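Local coordinates for protein possible prolidase (Bifidobacterium longum NCC2705, PDB 2P9B) that probably hydrolyses carbon-nitrogen bonds as a member of the amidohydrolase family, and is named a possible prolidase, at residues A[141-144]-A[145-149]; A[233-236]-A[237-240]; A[356-359]-A[360-363]. All blocks are in the same frame, centred on the assembly; numbering follows the deposited sequence.

Contact 1. Residues A[141-144]-A[145-149]; sequences EVVT and LRDQI
Val143 and Arg146 run side by side on helix 141-150, and the valine methyl CG1 lies over one face of the guanidinium, 3.5 Å from NH2. Asp147 joins them one turn on from Val143: its OD1 takes both NE and NH2 of Arg146, at 3.1 and 3.0 Å, a side-on salt bridge to a single oxygen that sits almost in the guanidinium plane. Both reach it from the same face of the carboxylate, NE well above the plane and NH2 on the syn side, less far out. NH1 goes the other way, to Asn200 OD1 and the carbonyl of Gly198, and the guanidinium is thus held from two directions. Underneath, the turn is regular, with Arg146 N to Val142 O at 2.8 Å the shortest of four i to i+4 bonds. The helix is the crossover of a beta-alpha-beta unit between parallel strands 129-134 and 158-160, and Val142 and Leu145 form its packed side, both against Ile159, with Leu145 also on Lys118 and Ala121 of helix 113-126. The solvent side is looser. There Thr144 and Gln148 meet only distantly through side chains, CG2 to CD at 4.2 Å, although Gln148 CG lies 3.2 Å from Thr144 O.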
# COMPACT_ATOMS: atom_id res chain seq x y z
N GLU A 141 -18.80 -0.16 1.57
CA GLU A 141 -18.80 0.74 0.41
C GLU A 141 -17.60 0.53 -0.50
O GLU A 141 -17.67 0.81 -1.70
CB GLU A 141 -18.86 2.20 0.87
CG GLU A 141 -17.63 2.74 1.61
CD GLU A 141 -17.48 2.20 3.03
OE1 GLU A 141 -18.46 1.65 3.58
OE2 GLU A 141 -16.38 2.35 3.60
N VAL A 142 -16.48 0.08 0.06
CA VAL A 142 -15.29 -0.15 -0.76
C VAL A 142 -15.47 -1.46 -1.51
O VAL A 142 -15.02 -1.61 -2.65
CB VAL A 142 -13.99 -0.18 0.07
CG1 VAL A 142 -12.78 -0.29 -0.85
CG2 VAL A 142 -13.89 1.10 0.89
N VAL A 143 -16.14 -2.43 -0.89
CA VAL A 143 -16.38 -3.69 -1.56
C VAL A 143 -17.21 -3.38 -2.80
O VAL A 143 -16.95 -3.87 -3.89
CB VAL A 143 -17.17 -4.67 -0.66
CG1 VAL A 143 -17.65 -5.87 -1.47
CG2 VAL A 143 -16.29 -5.14 0.49
N THR A 144 -18.21 -2.52 -2.62
CA THR A 144 -19.07 -2.13 -3.72
C THR A 144 -18.27 -1.48 -4.84
O THR A 144 -18.42 -1.84 -6.01
CB THR A 144 -20.15 -1.16 -3.23
OG1 THR A 144 -20.97 -1.84 -2.26
CG2 THR A 144 -21.02 -0.69 -4.38
N LEU A 145 -17.42 -0.52 -4.48
CA LEU A 145 -16.58 0.18 -5.45
C LEU A 145 -15.65 -0.78 -6.17
O LEU A 145 -15.51 -0.74 -7.40
CB LEU A 145 -15.76 1.27 -4.74
CG LEU A 145 -14.77 2.06 -5.61
CD1 LEU A 145 -15.53 2.81 -6.69
CD2 LEU A 145 -13.98 3.03 -4.74
N ARG A 146 -15.00 -1.66 -5.41
CA ARG A 146 -14.10 -2.65 -5.99
C ARG A 146 -14.83 -3.49 -7.03
O ARG A 146 -14.30 -3.74 -8.12
CB ARG A 146 -13.56 -3.57 -4.90
CG ARG A 146 -12.70 -4.71 -5.41
CD ARG A 146 -12.65 -5.84 -4.39
NE ARG A 146 -13.93 -6.55 -4.33
CZ ARG A 146 -14.34 -7.28 -3.30
NH1 ARG A 146 -13.59 -7.40 -2.21
NH2 ARG A 146 -15.51 -7.90 -3.36
N ASP A 147 -16.04 -3.93 -6.70
CA ASP A 147 -16.81 -4.75 -7.63
C ASP A 147 -17.17 -4.01 -8.91
O ASP A 147 -17.19 -4.61 -9.99
CB ASP A 147 -18.07 -5.29 -6.95
CG ASP A 147 -17.77 -6.36 -5.90
OD1 ASP A 147 -16.64 -6.88 -5.90
OD2 ASP A 147 -18.67 -6.68 -5.09
N GLN A 148 -17.44 -2.71 -8.81
CA GLN A 148 -17.79 -1.93 -10.00
C GLN A 148 -16.56 -1.78 -10.89
O GLN A 148 -16.66 -1.86 -12.11
CB GLN A 148 -18.34 -0.56 -9.60
CG GLN A 148 -19.59 -0.65 -8.74
CD GLN A 148 -20.06 0.71 -8.26
OE1 GLN A 148 -19.27 1.51 -7.76
NE2 GLN A 148 -21.35 0.97 -8.40
N ILE A 149 -15.41 -1.54 -10.27
CA ILE A 149 -14.16 -1.40 -11.01
C ILE A 149 -13.82 -2.73 -11.69
O ILE A 149 -13.47 -2.77 -12.87
CB ILE A 149 -13.00 -0.99 -10.06
CG1 ILE A 149 -13.25 0.43 -9.54
CG2 ILE A 149 -11.65 -1.10 -10.78
CD1 ILE A 149 -12.27 0.90 -8.47

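Contact 2. Residues A[233-236]-A[237-240]; sequences CDEA and HQYG
His237 N closes a regular helical turn on Cys233 O at 2.9 Å, but the next turns slacken, with Gln238 N divided between Asp234 O and a weak bond to Glu235 O, and Tyr239 N back on Ala236 O. Gly240, at positive phi, is the C' residue of the Schellman motif that ends the helix: its N reaches His237 O, and Val241 N returns to Ala236 O. The imidazole of His237 lies with one face over Cys233 O, 3.0 Å from CG to that oxygen, because CG stands beside the backbone N (chi1 -66°) and the ring folds back along the helix. Its CE1 touches Cys233 CB at 3.9 Å, and NE2 is hydrogen-bonded to Asp262 OD2. With an alanine in place of His237, Asp262 would probably lose this partner and the Cys233 carbonyl the ring that lies over it. On another side of the helix, Gln238 NE2 makes a weak bond to Asp234 OD2 at 3.3 Å, amide and carboxylate planes 65° apart. The firmer partner of that carboxylate is Arg188, which also takes Glu235 OE1. Glu235 bends at chi2 (60°) and runs beside the Tyr239 ring, OE2 3.5 Å from CE2, while its carbonyl oxygen sits at the ring edge, 3.4 Å from CD2. Glu235 and Tyr239 both rest on Leu195 of helix 184-196, whereas Cys233 and Ala236 pack inward on Val243 of strand 243-247, the strand that follows the helix.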
# COMPACT_ATOMS: atom_id res chain seq x y z
N CYS A 233 -7.29 -15.11 11.90
CA CYS A 233 -6.40 -15.54 10.82
C CYS A 233 -6.79 -16.90 10.25
O CYS A 233 -6.75 -17.09 9.04
CB CYS A 233 -4.96 -15.58 11.31
SG CYS A 233 -4.28 -13.94 11.59
N ASP A 234 -7.16 -17.84 11.11
CA ASP A 234 -7.55 -19.17 10.65
C ASP A 234 -8.73 -19.07 9.69
O ASP A 234 -8.71 -19.65 8.60
CB ASP A 234 -7.93 -20.06 11.84
CG ASP A 234 -8.40 -21.44 11.41
OD1 ASP A 234 -7.60 -22.18 10.79
OD2 ASP A 234 -9.57 -21.79 11.68
N GLU A 235 -9.74 -18.32 10.09
CA GLU A 235 -10.94 -18.13 9.29
C GLU A 235 -10.66 -17.41 7.98
O GLU A 235 -11.11 -17.84 6.92
CB GLU A 235 -11.99 -17.36 10.11
CG GLU A 235 -13.38 -17.36 9.52
CD GLU A 235 -13.96 -18.76 9.40
OE1 GLU A 235 -13.78 -19.57 10.33
OE2 GLU A 235 -14.60 -19.05 8.36
N ALA A 236 -9.92 -16.31 8.04
CA ALA A 236 -9.61 -15.56 6.82
C ALA A 236 -8.82 -16.40 5.83
O ALA A 236 -9.10 -16.41 4.64
CB ALA A 236 -8.83 -14.30 7.17
N HIS A 237 -7.82 -17.12 6.34
CA HIS A 237 -6.96 -17.94 5.49
C HIS A 237 -7.70 -19.08 4.80
O HIS A 237 -7.30 -19.53 3.73
CB HIS A 237 -5.79 -18.48 6.31
CG HIS A 237 -4.85 -17.40 6.77
ND1 HIS A 237 -3.88 -17.62 7.73
CD2 HIS A 237 -4.75 -16.11 6.40
CE1 HIS A 237 -3.22 -16.49 7.93
NE2 HIS A 237 -3.72 -15.56 7.14
N GLN A 238 -8.79 -19.54 5.42
CA GLN A 238 -9.59 -20.60 4.82
C GLN A 238 -10.12 -20.12 3.48
O GLN A 238 -10.38 -20.92 2.58
CB GLN A 238 -10.76 -20.96 5.73
CG GLN A 238 -10.42 -21.89 6.87
CD GLN A 238 -11.64 -22.23 7.70
OE1 GLN A 238 -12.72 -22.49 7.16
NE2 GLN A 238 -11.49 -22.23 9.02
N TYR A 239 -10.29 -18.81 3.37
CA TYR A 239 -10.80 -18.20 2.15
C TYR A 239 -9.71 -17.50 1.35
O TYR A 239 -9.99 -16.76 0.41
CB TYR A 239 -11.92 -17.21 2.50
CG TYR A 239 -13.15 -17.92 3.01
CD1 TYR A 239 -14.11 -18.40 2.13
CD2 TYR A 239 -13.33 -18.16 4.38
CE1 TYR A 239 -15.22 -19.11 2.58
CE2 TYR A 239 -14.44 -18.87 4.84
CZ TYR A 239 -15.37 -19.34 3.93
OH TYR A 239 -16.46 -20.06 4.36
N GLY A 240 -8.46 -17.77 1.72
CA GLY A 240 -7.33 -17.19 1.01
C GLY A 240 -7.22 -15.68 1.14
O GLY A 240 -6.65 -15.02 0.27

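Contact 3. Residues A[356-359]-A[360-363]; sequences TWRE and LELL
Helix 356-367 belongs to the amidohydrolase-family domain, a TIM-barrel relative, and is largely buried here, its side chains touching helices 295-303, 371-385 and 439-449; the contact is a local one within it, residues 356-359 against 360-363. The backbone bonds are Leu362 N to Arg358 O and Leu363 N to Glu359 O, both 3.0 Å, with a weak one from Leu360 N to Trp357 O. Trp357 has its CG between the backbone N and the carbonyl carbon (chi1 73°), a crowded position that turns the indole along the helix toward Glu361. The carboxylate of Glu361 comes to the edge of the ring, CD 3.5 Å from CZ3, with the two planes 74° apart. Arg358 CB lies over one face of the indole, and bends at chi2 and chi3 bring its guanidinium back until Trp357 CH2 lies 3.6 Å above the guanidinium plane, over its centre. Arg358 CG meets Leu362 CD1 at 4.1 Å, and Leu362 continues onto Leu295 and Leu299 of helix 295-303. Glu359 crosses Leu362 at about a right angle and carries its two oxygens to Ser296 OG and Leu295 N. Leu360 packs instead on Ala374, Leu375 and Ala378 of helix 371-385. Arg358 NH1 and Glu361 OE2 stay 4.1 Å apart, beyond a salt bridge, and NH2 pairs with Asp446. The Glu361 charge would therefore be expected to add a modest attraction to a guanidinium already paired with Asp446 and covered on one face by the indole, while the buried Glu359 carboxylate is satisfied by its two bonds to residues 295 and 296.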
# COMPACT_ATOMS: atom_id res chain seq x y z
N THR A 356 1.73 8.82 -1.89
CA THR A 356 2.38 7.52 -1.74
C THR A 356 3.89 7.63 -1.99
O THR A 356 4.69 7.00 -1.28
CB THR A 356 1.78 6.49 -2.72
OG1 THR A 356 0.41 6.25 -2.37
CG2 THR A 356 2.55 5.17 -2.66
N TRP A 357 4.29 8.43 -2.97
CA TRP A 357 5.70 8.59 -3.32
C TRP A 357 6.59 8.96 -2.14
O TRP A 357 7.75 8.55 -2.07
CB TRP A 357 5.86 9.66 -4.41
CG TRP A 357 5.66 11.06 -3.90
CD1 TRP A 357 4.48 11.71 -3.73
CD2 TRP A 357 6.68 11.93 -3.38
NE1 TRP A 357 4.69 12.93 -3.13
CE2 TRP A 357 6.03 13.09 -2.90
CE3 TRP A 357 8.07 11.83 -3.26
CZ2 TRP A 357 6.73 14.15 -2.32
CZ3 TRP A 357 8.76 12.89 -2.68
CH2 TRP A 357 8.09 14.03 -2.21
N ARG A 358 6.05 9.74 -1.21
CA ARG A 358 6.81 10.18 -0.04
C ARG A 358 7.32 9.00 0.78
O ARG A 358 8.41 9.08 1.37
CB ARG A 358 5.95 11.08 0.85
CG ARG A 358 6.66 11.57 2.11
CD ARG A 358 7.67 12.67 1.79
NE ARG A 358 7.00 13.93 1.49
CZ ARG A 358 7.64 15.07 1.25
NH1 ARG A 358 8.96 15.11 1.26
NH2 ARG A 358 6.94 16.18 1.01
N GLU A 359 6.56 7.91 0.82
CA GLU A 359 6.97 6.74 1.61
C GLU A 359 8.29 6.16 1.11
O GLU A 359 9.09 5.66 1.90
CB GLU A 359 5.88 5.66 1.57
CG GLU A 359 6.12 4.46 2.51
CD GLU A 359 6.12 4.81 4.01
OE1 GLU A 359 5.67 5.92 4.38
OE2 GLU A 359 6.55 3.96 4.82
N LEU A 360 8.51 6.21 -0.20
CA LEU A 360 9.76 5.68 -0.75
C LEU A 360 10.93 6.55 -0.30
O LEU A 360 12.00 6.03 0.02
CB LEU A 360 9.70 5.61 -2.28
CG LEU A 360 8.83 4.50 -2.87
CD1 LEU A 360 7.36 4.84 -2.72
CD2 LEU A 360 9.18 4.33 -4.34
N GLU A 361 10.73 7.86 -0.29
CA GLU A 361 11.79 8.76 0.14
C GLU A 361 12.12 8.53 1.60
O GLU A 361 13.28 8.62 2.01
CB GLU A 361 11.41 10.22 -0.10
CG GLU A 361 11.62 10.66 -1.54
CD GLU A 361 12.00 12.13 -1.67
OE1 GLU A 361 12.45 12.52 -2.76
OE2 GLU A 361 11.84 12.89 -0.69
N LEU A 362 11.09 8.23 2.39
CA LEU A 362 11.26 7.99 3.82
C LEU A 362 11.98 6.66 4.09
O LEU A 362 12.76 6.57 5.03
CB LEU A 362 9.91 8.02 4.54
CG LEU A 362 9.18 9.37 4.52
CD1 LEU A 362 7.84 9.23 5.22
CD2 LEU A 362 10.03 10.43 5.22
N LEU A 363 11.72 5.64 3.28
CA LEU A 363 12.39 4.36 3.48
C LEU A 363 13.89 4.52 3.18
O LEU A 363 14.73 3.87 3.79
CB LEU A 363 11.79 3.28 2.57
CG LEU A 363 10.39 2.80 2.97
CD1 LEU A 363 9.85 1.87 1.90
CD2 LEU A 363 10.45 2.08 4.31

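From the N terminus the three contacts come in series, and none nests in or crosses another; each closes only a local turn within its own helix. Contact 1 lies on the crossover between strands 129-134 and 158-160 and ties that helix to helix 113-126. Contact 2 follows at the end of helix 226-238, where the chain turns into strand 243-247 of the parallel sheet 202-205, 243-247, 263-264, 290-292, beside helix 184-196. Contact 3, on the far side of the chain's centre from both, joins helix 356-367 to helices 295-303, 371-385 and the C-terminal 439-449. Centres of contacts 1 and 2 are about 21 Å apart, those of contacts 2 and 3 about 31 Å, and none touches another.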